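Aspartate aminotransferase (Thermotoga maritima, PDB 1O4S) transfers the amino group of L-aspartate to 2-oxoglutarate, yielding oxaloacetate and L-glutamate, with pyridoxal 5'-phosphate as cofactor. Local coordinates at residues K306-E311 / R374-L379; K314-K319 / R381-L386; A326-F331 / F363-F368. One frame throughout, in Å; residues are numbered along the deposited sequence.

Interaction 1: residues K306-E311 / R374-L379; sequences KNFVVE and RLTEAL
The ring of Phe308 is the flat group of this contact, and Leu375 meets it at the edge: Leu375 CB lies near the ring plane, 4.2 Å from Phe308 CE2. Two other neighbours approach obliquely. Thr376 OG1 stands 3.1 Å from Phe308 CZ, and Leu379 CD1 is 3.8 Å from Phe308 CE2, so the far end of the ring is held by three residues spaced over one turn of the facing helix. Phe308 sets its CG opposite the backbone N (chi1 171°), which sends the ring across the gap to the other helix. There it crosses Thr376 at about a right angle and runs past Leu379 in the opposite sense. The Thr376 hydroxyl makes no hydrogen bond to the ring; its polar partner is the carbonyl oxygen of Ile372, one turn earlier in its own helix. Deeper in, Val309 CG2 touches the same methyl, Leu379 CD1, at 4.0 Å, which places that methyl against both an aromatic and an aliphatic neighbour. Replacing Phe308 by an alanine would probably open a gap between the helices and leave Leu375 CB and Leu379 CD1 without their aromatic partner.

The two segments run nearly parallel, their axes 14° apart and 10.7 Å at closest approach, a wide spacing that the phenylalanine ring bridges. Leu379 also packs on Arg312 and Leu313 of helix 296-315, while Val309 and Val310 rest on Leu329 of strand 328-332, and Ala378 touches Ile44 of strand 44-45.

Interaction 2: residues K314-K319 / R381-L386; sequences KKMGVK and RIEDFL
Met316 reaches over segment 381-386 of helix 372-386 and crosses Glu383 at a slant, with its methyl as the leading atom. Met316 CE sits 3.6 Å from Glu383 CA, and the same methyl also touches Ile382 CG2 and Leu386 CD1, so it meets three residues within little more than one helical turn. The bend at the end of the methionine (chi3 45°) turns CE toward the helix backbone, while further back Met316 CG lies 3.8 Å from Glu383 CD. Glu383 is extended beyond CG, and its aliphatic part passes across the methionine, Glu383 CB touching Met316 SD and Glu383 CG touching Met316 CG; its carboxylate pairs through OE1 with Arg312 in a salt bridge. Leu386 is crossed at about a right angle by both Met316 and Val318. Its CD1 is 3.4 Å from Val318 CG2, tighter than usual for two carbons and a sign of close packing at this end.

Between Met316 and Val318 the backbone turns at Gly317, whose positive phi (75°) accompanies two bonds back into the last helical turn, among them Gly317 N to Lys314 O at 2.9 Å. This is a Schellman motif, the characteristic C-terminal ending of an alpha-helix, here closing helix 296-315 beside the last turns of helix 372-386.

Interaction 3: residues A326-F331 / F363-F368; sequences AFYLFF and FVRLSF. With SO4 (sulfate ion), chain K.
Arg365 and Tyr328 lie side by side and point the same way, the guanidinium lying over one face of the phenol ring, the two planes 22° apart. Tyr328 CE1 sits 3.5 Å above the centre of the guanidinium, and Arg365 NH1 lies over the ring face. The sulfate meets the guanidinium at its edge: Arg365 NH1 gives a bond of 2.9 Å to sulfate O1, and Arg365 NH2 one of 3.0 Å to O3, both close to straight. The bend at chi3 (76°) brings the end of the arginine alongside the tyrosine. Ser367 OG stands at the edge of the Tyr328 ring, 3.5 Å from Tyr328 CD1.

These side chains share one face of an antiparallel pair of strands, with Tyr328 opposite Ser367 and Phe330 opposite Arg365 in non-hydrogen-bonded pairs; Leu329-Leu366 and Phe331-Val364 are the hydrogen-bonded ones. The strands belong to the small-domain sheet of the aspartate aminotransferase fold shared by many PLP-dependent enzymes. Arg365 probably binds L-aspartate, as in related aminotransferases, and the sulfate, probably from the crystallisation liquor, is consistent with an anion site for a substrate carboxylate.

Along the same face, Phe363 CB packs over the Phe330 ring, 3.7 Å from its centroid, and the two rings are nearly parallel but slid apart. On the other face, Val364 CG1 lies over the Phe331 ring, 4.2 Å from its centroid. At the loop end, Phe327 O accepts the Phe368 N-H at 2.9 Å while lying over a face of the Phe368 ring.

In the second shell, Asn185 bonds both Arg365 NH1 and the sulfate, Tyr216 holds the Tyr328 hydroxyl, and Ala48 O bonds Ser367 OG.

In the fold
Interactions 1 and 2 are successive zones of one helix pair, 296-315 with 372-386, their centres about 11 Å apart; the second lies where helix 296-315 ends. Interaction 3 joins strands 328-332 and 363-367 and is nested inside the chain loops closed by the other two, its centre about 11 Å from that of interaction 1 and about 14 Å from that of interaction 2. Strand 328-332 follows the first helix, and helix 372-386 follows strand 363-367. The helix pair packs on the strand pair and its end loops: Ile382 meets Leu366, Leu375 meets loop residue Phe368, and loop residue Val318 meets Phe331. The face bearing Arg365 turns toward the probable substrate site; the helices back that of Leu329 and Leu366.

Interaction 1: residues K306-E311 / R374-L379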
loop_
_atom_site.group_PDB
_atom_site.type_symbol
_atom_site.label_atom_id
_atom_site.label_comp_id
_atom_site.label_asym_id
_atom_site.label_seq_id
_atom_site.Cartn_x
_atom_site.Cartn_y
_atom_site.Cartn_z
ATOM N N LYS B 306 17.696 22.777 -15.918
ATOM C CA LYS B 306 18.884 22.430 -15.163
ATOM C C LYS B 306 20.001 23.352 -15.611
ATOM O O LYS B 306 20.610 24.009 -14.790
ATOM C CB LYS B 306 19.242 20.950 -15.384
ATOM C CG LYS B 306 20.474 20.425 -14.588
ATOM C CD LYS B 306 21.837 20.698 -15.262
ATOM C CE LYS B 306 22.033 19.904 -16.560
ATOM N NZ LYS B 306 23.426 20.076 -17.166
ATOM N N ASN B 307 20.256 23.429 -16.911
ATOM C CA ASN B 307 21.298 24.329 -17.430
ATOM C C ASN B 307 21.086 25.774 -17.009
ATOM O O ASN B 307 22.040 26.473 -16.709
ATOM C CB ASN B 307 21.369 24.289 -18.954
ATOM C CG ASN B 307 21.963 23.012 -19.476
ATOM O OD1 ASN B 307 22.701 22.327 -18.768
ATOM N ND2 ASN B 307 21.639 22.671 -20.722
ATOM N N PHE B 308 19.836 26.224 -16.995
ATOM C CA PHE B 308 19.528 27.605 -16.644
ATOM C C PHE B 308 19.752 27.915 -15.172
ATOM O O PHE B 308 20.234 28.987 -14.825
ATOM C CB PHE B 308 18.073 27.950 -16.994
ATOM C CG PHE B 308 17.638 29.294 -16.465
ATOM C CD1 PHE B 308 18.089 30.467 -17.068
ATOM C CD2 PHE B 308 16.826 29.387 -15.336
ATOM C CE1 PHE B 308 17.723 31.708 -16.561
ATOM C CE2 PHE B 308 16.446 30.623 -14.836
ATOM C CZ PHE B 308 16.901 31.785 -15.443
ATOM N N VAL B 309 19.358 27.003 -14.300
ATOM C CA VAL B 309 19.504 27.232 -12.870
ATOM C C VAL B 309 20.982 27.135 -12.473
ATOM O O VAL B 309 21.457 27.896 -11.633
ATOM C CB VAL B 309 18.616 26.282 -12.000
ATOM C CG1 VAL B 309 18.919 24.789 -12.254
ATOM C CG2 VAL B 309 18.814 26.583 -10.498
ATOM N N VAL B 310 21.691 26.206 -13.106
ATOM C CA VAL B 310 23.107 25.992 -12.863
ATOM C C VAL B 310 23.856 27.265 -13.232
ATOM O O VAL B 310 24.535 27.831 -12.386
ATOM C CB VAL B 310 23.648 24.727 -13.603
ATOM C CG1 VAL B 310 25.168 24.729 -13.704
ATOM C CG2 VAL B 310 23.171 23.461 -12.882
ATOM N N GLU B 311 23.702 27.739 -14.465
ATOM C CA GLU B 311 24.377 28.974 -14.885
ATOM C C GLU B 311 24.059 30.114 -13.924
ATOM O O GLU B 311 24.939 30.830 -13.485
ATOM C CB GLU B 311 24.023 29.396 -16.320
ATOM C CG GLU B 311 24.574 30.801 -16.649
ATOM C CD GLU B 311 24.716 31.128 -18.142
ATOM O OE1 GLU B 311 25.282 32.219 -18.451
ATOM O OE2 GLU B 311 24.262 30.317 -18.999
ATOM N N ARG B 374 9.249 31.140 -13.974
ATOM C CA ARG B 374 9.095 31.166 -12.529
ATOM C C ARG B 374 10.431 30.975 -11.827
ATOM O O ARG B 374 10.675 31.602 -10.807
ATOM C CB ARG B 374 8.111 30.086 -12.078
ATOM C CG ARG B 374 6.704 30.327 -12.549
ATOM C CD ARG B 374 6.002 31.450 -11.823
ATOM N NE ARG B 374 5.329 30.970 -10.607
ATOM C CZ ARG B 374 4.852 31.763 -9.638
ATOM N NH1 ARG B 374 4.995 33.086 -9.715
ATOM N NH2 ARG B 374 4.253 31.216 -8.576
ATOM N N LEU B 375 11.266 30.091 -12.379
ATOM C CA LEU B 375 12.622 29.897 -11.900
ATOM C C LEU B 375 13.424 31.198 -11.962
ATOM O O LEU B 375 14.216 31.479 -11.077
ATOM C CB LEU B 375 13.332 28.813 -12.701
ATOM C CG LEU B 375 12.907 27.361 -12.447
ATOM C CD1 LEU B 375 13.553 26.496 -13.491
ATOM C CD2 LEU B 375 13.323 26.912 -11.073
ATOM N N THR B 376 13.211 31.978 -13.019
ATOM C CA THR B 376 13.923 33.224 -13.203
ATOM C C THR B 376 13.543 34.201 -12.120
ATOM O O THR B 376 14.409 34.884 -11.574
ATOM C CB THR B 376 13.611 33.857 -14.570
ATOM O OG1 THR B 376 14.078 33.008 -15.618
ATOM C CG2 THR B 376 14.434 35.135 -14.763
ATOM N N GLU B 377 12.251 34.301 -11.851
ATOM C CA GLU B 377 11.762 35.194 -10.817
ATOM C C GLU B 377 12.251 34.722 -9.450
ATOM O O GLU B 377 12.641 35.545 -8.645
ATOM C CB GLU B 377 10.225 35.271 -10.808
ATOM C CG GLU B 377 9.685 36.693 -10.686
ATOM C CD GLU B 377 9.306 37.123 -9.283
ATOM O OE1 GLU B 377 8.363 36.471 -8.770
ATOM O OE2 GLU B 377 9.898 38.123 -8.731
ATOM N N ALA B 378 12.231 33.410 -9.194
ATOM C CA ALA B 378 12.665 32.892 -7.893
ATOM C C ALA B 378 14.146 33.149 -7.693
ATOM O O ALA B 378 14.551 33.573 -6.621
ATOM C CB ALA B 378 12.362 31.402 -7.743
ATOM N N LEU B 379 14.939 32.918 -8.739
ATOM C CA LEU B 379 16.393 33.069 -8.672
ATOM C C LEU B 379 16.801 34.521 -8.506
ATOM O O LEU B 379 17.834 34.804 -7.867
ATOM C CB LEU B 379 17.070 32.447 -9.882
ATOM C CG LEU B 379 17.105 30.921 -9.763
ATOM C CD1 LEU B 379 17.318 30.230 -11.119
ATOM C CD2 LEU B 379 18.177 30.501 -8.769
#

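Interaction 2: residues K314-K319 / R381-L386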
loop_
_atom_site.group_PDB
_atom_site.type_symbol
_atom_site.label_atom_id
_atom_site.label_comp_id
_atom_site.label_asym_id
_atom_site.label_seq_id
_atom_site.Cartn_x
_atom_site.Cartn_y
_atom_site.Cartn_z
ATOM N N LYS B 314 25.762 29.699 -10.237
ATOM C CA LYS B 314 27.201 29.936 -10.432
ATOM C C LYS B 314 27.529 31.442 -10.416
ATOM O O LYS B 314 28.379 31.907 -9.643
ATOM C CB LYS B 314 27.676 29.357 -11.783
ATOM C CG LYS B 314 27.995 27.855 -11.805
ATOM C CD LYS B 314 28.974 27.475 -12.965
ATOM C CE LYS B 314 30.457 27.866 -12.666
ATOM N NZ LYS B 314 31.465 27.431 -13.705
ATOM N N LYS B 315 26.828 32.168 -11.284
ATOM C CA LYS B 315 26.901 33.623 -11.428
ATOM C C LYS B 315 26.686 34.391 -10.107
ATOM O O LYS B 315 27.372 35.372 -9.849
ATOM C CB LYS B 315 25.871 34.036 -12.500
ATOM C CG LYS B 315 25.626 35.523 -12.732
ATOM C CD LYS B 315 24.809 35.699 -14.053
ATOM C CE LYS B 315 23.861 36.922 -14.058
ATOM N NZ LYS B 315 22.484 36.530 -14.556
ATOM N N MET B 316 25.758 33.923 -9.278
ATOM C CA MET B 316 25.476 34.518 -7.967
ATOM C C MET B 316 26.511 34.141 -6.871
ATOM O O MET B 316 26.399 34.574 -5.716
ATOM C CB MET B 316 24.092 34.058 -7.484
ATOM C CG MET B 316 22.907 34.520 -8.322
ATOM S SD MET B 316 21.331 33.561 -7.985
ATOM C CE MET B 316 21.442 33.588 -6.202
ATOM N N GLY B 317 27.497 33.320 -7.226
ATOM C CA GLY B 317 28.493 32.849 -6.281
ATOM C C GLY B 317 27.984 31.778 -5.330
ATOM O O GLY B 317 28.531 31.594 -4.243
ATOM N N VAL B 318 26.935 31.059 -5.723
ATOM C CA VAL B 318 26.381 29.996 -4.881
ATOM C C VAL B 318 27.163 28.704 -5.151
ATOM O O VAL B 318 27.584 28.438 -6.287
ATOM C CB VAL B 318 24.842 29.850 -5.105
ATOM C CG1 VAL B 318 24.290 28.557 -4.503
ATOM C CG2 VAL B 318 24.104 31.078 -4.535
ATOM N N LYS B 319 27.376 27.918 -4.094
ATOM C CA LYS B 319 28.173 26.690 -4.176
ATOM C C LYS B 319 27.314 25.432 -4.193
ATOM O O LYS B 319 26.422 25.273 -3.377
ATOM C CB LYS B 319 29.153 26.611 -3.010
ATOM C CG LYS B 319 30.364 27.536 -3.120
ATOM C CD LYS B 319 31.390 27.181 -2.024
ATOM C CE LYS B 319 32.554 28.171 -1.962
ATOM N NZ LYS B 319 33.428 27.875 -0.789
ATOM N N ARG B 381 14.800 36.609 -6.745
ATOM C CA ARG B 381 14.468 36.892 -5.343
ATOM C C ARG B 381 15.522 36.323 -4.417
ATOM O O ARG B 381 15.900 36.957 -3.437
ATOM C CB ARG B 381 13.120 36.294 -4.967
ATOM C CG ARG B 381 11.915 36.880 -5.678
ATOM C CD ARG B 381 10.726 35.984 -5.486
ATOM N NE ARG B 381 9.498 36.472 -6.104
ATOM C CZ ARG B 381 8.286 36.037 -5.784
ATOM N NH1 ARG B 381 8.119 35.141 -4.810
ATOM N NH2 ARG B 381 7.232 36.519 -6.421
ATOM N N ILE B 382 15.992 35.121 -4.750
ATOM C CA ILE B 382 17.057 34.471 -4.011
ATOM C C ILE B 382 18.330 35.304 -4.034
ATOM O O ILE B 382 18.998 35.382 -3.027
ATOM C CB ILE B 382 17.289 33.024 -4.526
ATOM C CG1 ILE B 382 16.107 32.133 -4.125
ATOM C CG2 ILE B 382 18.611 32.420 -3.962
ATOM C CD1 ILE B 382 16.164 30.751 -4.705
ATOM N N GLU B 383 18.631 35.942 -5.171
ATOM C CA GLU B 383 19.854 36.741 -5.364
ATOM C C GLU B 383 19.797 38.021 -4.521
ATOM O O GLU B 383 20.784 38.420 -3.881
ATOM C CB GLU B 383 20.059 37.059 -6.859
ATOM C CG GLU B 383 21.342 37.818 -7.207
ATOM C CD GLU B 383 21.575 38.018 -8.716
ATOM O OE1 GLU B 383 20.779 37.541 -9.555
ATOM O OE2 GLU B 383 22.585 38.660 -9.079
ATOM N N ASP B 384 18.622 38.641 -4.516
ATOM C CA ASP B 384 18.328 39.771 -3.635
ATOM C C ASP B 384 18.457 39.426 -2.143
ATOM O O ASP B 384 18.938 40.238 -1.331
ATOM C CB ASP B 384 16.919 40.294 -3.919
ATOM C CG ASP B 384 16.854 41.167 -5.179
ATOM O OD1 ASP B 384 17.893 41.318 -5.885
ATOM O OD2 ASP B 384 15.800 41.753 -5.529
ATOM N N PHE B 385 18.013 38.226 -1.790
ATOM C CA PHE B 385 18.009 37.760 -0.420
ATOM C C PHE B 385 19.456 37.482 0.023
ATOM O O PHE B 385 19.851 37.812 1.159
ATOM C CB PHE B 385 17.138 36.505 -0.337
ATOM C CG PHE B 385 17.091 35.873 1.012
ATOM C CD1 PHE B 385 16.231 36.356 1.982
ATOM C CD2 PHE B 385 17.882 34.775 1.297
ATOM C CE1 PHE B 385 16.162 35.756 3.226
ATOM C CE2 PHE B 385 17.824 34.178 2.538
ATOM C CZ PHE B 385 16.960 34.675 3.509
ATOM N N LEU B 386 20.250 36.914 -0.883
ATOM C CA LEU B 386 21.636 36.628 -0.593
ATOM C C LEU B 386 22.472 37.911 -0.405
ATOM O O LEU B 386 23.509 37.869 0.268
ATOM C CB LEU B 386 22.249 35.760 -1.693
ATOM C CG LEU B 386 21.737 34.322 -1.786
ATOM C CD1 LEU B 386 22.638 33.501 -2.703
ATOM C CD2 LEU B 386 21.615 33.668 -0.410
#

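Interaction 3: residues A326-F331 / F363-F368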
loop_
_atom_site.group_PDB
_atom_site.type_symbol
_atom_site.label_atom_id
_atom_site.label_comp_id
_atom_site.label_asym_id
_atom_site.label_seq_id
_atom_site.Cartn_x
_atom_site.Cartn_y
_atom_site.Cartn_z
ATOM N N ALA B 326 17.840 13.695 -12.073
ATOM C CA ALA B 326 16.695 14.094 -11.251
ATOM C C ALA B 326 16.384 15.576 -11.514
ATOM O O ALA B 326 16.724 16.075 -12.577
ATOM C CB ALA B 326 16.926 13.781 -9.750
ATOM N N PHE B 327 15.679 16.257 -10.612
ATOM C CA PHE B 327 15.327 17.648 -10.851
ATOM C C PHE B 327 15.507 18.506 -9.629
ATOM O O PHE B 327 14.754 19.463 -9.392
ATOM C CB PHE B 327 13.942 17.798 -11.475
ATOM C CG PHE B 327 12.858 16.975 -10.830
ATOM C CD1 PHE B 327 12.236 17.393 -9.659
ATOM C CD2 PHE B 327 12.424 15.798 -11.427
ATOM C CE1 PHE B 327 11.222 16.627 -9.085
ATOM C CE2 PHE B 327 11.416 15.049 -10.860
ATOM C CZ PHE B 327 10.821 15.459 -9.694
ATOM N N TYR B 328 16.575 18.176 -8.896
ATOM C CA TYR B 328 17.012 18.891 -7.696
ATOM C C TYR B 328 18.415 19.508 -7.833
ATOM O O TYR B 328 19.298 19.033 -8.583
ATOM C CB TYR B 328 17.003 17.961 -6.492
ATOM C CG TYR B 328 15.778 17.116 -6.445
ATOM C CD1 TYR B 328 14.559 17.677 -6.102
ATOM C CD2 TYR B 328 15.815 15.778 -6.829
ATOM C CE1 TYR B 328 13.419 16.925 -6.098
ATOM C CE2 TYR B 328 14.678 15.010 -6.817
ATOM C CZ TYR B 328 13.464 15.598 -6.453
ATOM O OH TYR B 328 12.289 14.865 -6.387
ATOM N N LEU B 329 18.587 20.595 -7.099
ATOM C CA LEU B 329 19.860 21.239 -6.953
ATOM C C LEU B 329 20.051 21.476 -5.443
ATOM O O LEU B 329 19.208 22.098 -4.784
ATOM C CB LEU B 329 19.892 22.535 -7.772
ATOM C CG LEU B 329 21.306 23.076 -7.962
ATOM C CD1 LEU B 329 21.502 23.702 -9.336
ATOM C CD2 LEU B 329 21.644 24.067 -6.871
ATOM N N PHE B 330 21.153 20.953 -4.902
ATOM C CA PHE B 330 21.407 20.999 -3.464
ATOM C C PHE B 330 22.545 22.002 -3.185
ATOM O O PHE B 330 23.724 21.667 -3.310
ATOM C CB PHE B 330 21.763 19.586 -2.997
ATOM C CG PHE B 330 21.500 19.322 -1.530
ATOM C CD1 PHE B 330 22.505 18.842 -0.715
ATOM C CD2 PHE B 330 20.232 19.503 -0.988
ATOM C CE1 PHE B 330 22.262 18.587 0.617
ATOM C CE2 PHE B 330 19.979 19.244 0.321
ATOM C CZ PHE B 330 20.987 18.785 1.136
ATOM N N PHE B 331 22.206 23.228 -2.821
ATOM C CA PHE B 331 23.256 24.244 -2.678
ATOM C C PHE B 331 23.574 24.620 -1.240
ATOM O O PHE B 331 22.827 24.298 -0.333
ATOM C CB PHE B 331 23.018 25.467 -3.580
ATOM C CG PHE B 331 21.815 26.332 -3.221
ATOM C CD1 PHE B 331 20.577 26.121 -3.832
ATOM C CD2 PHE B 331 21.954 27.424 -2.375
ATOM C CE1 PHE B 331 19.480 26.966 -3.563
ATOM C CE2 PHE B 331 20.864 28.267 -2.084
ATOM C CZ PHE B 331 19.626 28.043 -2.689
ATOM N N PHE B 363 22.753 23.131 3.869
ATOM C CA PHE B 363 22.404 23.031 2.456
ATOM C C PHE B 363 20.912 23.241 2.322
ATOM O O PHE B 363 20.159 23.137 3.288
ATOM C CB PHE B 363 22.767 21.654 1.899
ATOM C CG PHE B 363 24.240 21.461 1.642
ATOM C CD1 PHE B 363 25.088 20.985 2.655
ATOM C CD2 PHE B 363 24.776 21.728 0.387
ATOM C CE1 PHE B 363 26.455 20.786 2.419
ATOM C CE2 PHE B 363 26.139 21.536 0.131
ATOM C CZ PHE B 363 26.991 21.075 1.149
ATOM N N VAL B 364 20.485 23.530 1.111
ATOM C CA VAL B 364 19.053 23.681 0.790
ATOM C C VAL B 364 18.791 22.963 -0.563
ATOM O O VAL B 364 19.693 22.886 -1.401
ATOM C CB VAL B 364 18.729 25.198 0.876
ATOM C CG1 VAL B 364 17.934 25.693 -0.228
ATOM C CG2 VAL B 364 18.128 25.553 2.242
ATOM N N ARG B 365 17.594 22.378 -0.734
ATOM C CA ARG B 365 17.204 21.712 -1.979
ATOM C C ARG B 365 16.198 22.550 -2.743
ATOM O O ARG B 365 15.151 22.903 -2.216
ATOM C CB ARG B 365 16.588 20.332 -1.729
ATOM C CG ARG B 365 16.461 19.512 -2.981
ATOM C CD ARG B 365 15.645 18.284 -2.826
ATOM N NE ARG B 365 14.217 18.562 -2.793
ATOM C CZ ARG B 365 13.302 17.619 -2.629
ATOM N NH1 ARG B 365 13.678 16.355 -2.497
ATOM N NH2 ARG B 365 12.012 17.946 -2.597
ATOM N N LEU B 366 16.562 22.851 -3.986
ATOM C CA LEU B 366 15.726 23.549 -4.939
ATOM C C LEU B 366 15.256 22.554 -6.036
ATOM O O LEU B 366 16.027 21.789 -6.614
ATOM C CB LEU B 366 16.508 24.757 -5.492
ATOM C CG LEU B 366 15.875 25.614 -6.593
ATOM C CD1 LEU B 366 16.550 26.960 -6.661
ATOM C CD2 LEU B 366 15.918 24.913 -7.978
ATOM N N SER B 367 13.962 22.529 -6.287
ATOM C CA SER B 367 13.420 21.707 -7.362
ATOM C C SER B 367 13.194 22.584 -8.548
ATOM O O SER B 367 12.717 23.726 -8.409
ATOM C CB SER B 367 12.072 21.071 -6.970
ATOM O OG SER B 367 12.258 20.293 -5.815
ATOM N N PHE B 368 13.527 22.073 -9.720
ATOM C CA PHE B 368 13.245 22.834 -10.922
ATOM C C PHE B 368 12.155 22.170 -11.797
ATOM O O PHE B 368 12.259 22.081 -13.037
ATOM C CB PHE B 368 14.522 23.208 -11.676
ATOM C CG PHE B 368 15.485 22.089 -11.889
ATOM C CD1 PHE B 368 15.377 21.262 -13.002
ATOM C CD2 PHE B 368 16.548 21.895 -11.002
ATOM C CE1 PHE B 368 16.303 20.271 -13.233
ATOM C CE2 PHE B 368 17.461 20.902 -11.219
ATOM C CZ PHE B 368 17.338 20.085 -12.345
HETATM S S SO4 K . 10.539 14.613 -1.764
HETATM O O1 SO4 K . 11.610 14.363 -2.740
HETATM O O2 SO4 K . 11.114 14.368 -0.437
HETATM O O3 SO4 K . 9.928 15.960 -1.844
HETATM O O4 SO4 K . 9.467 13.680 -2.070
#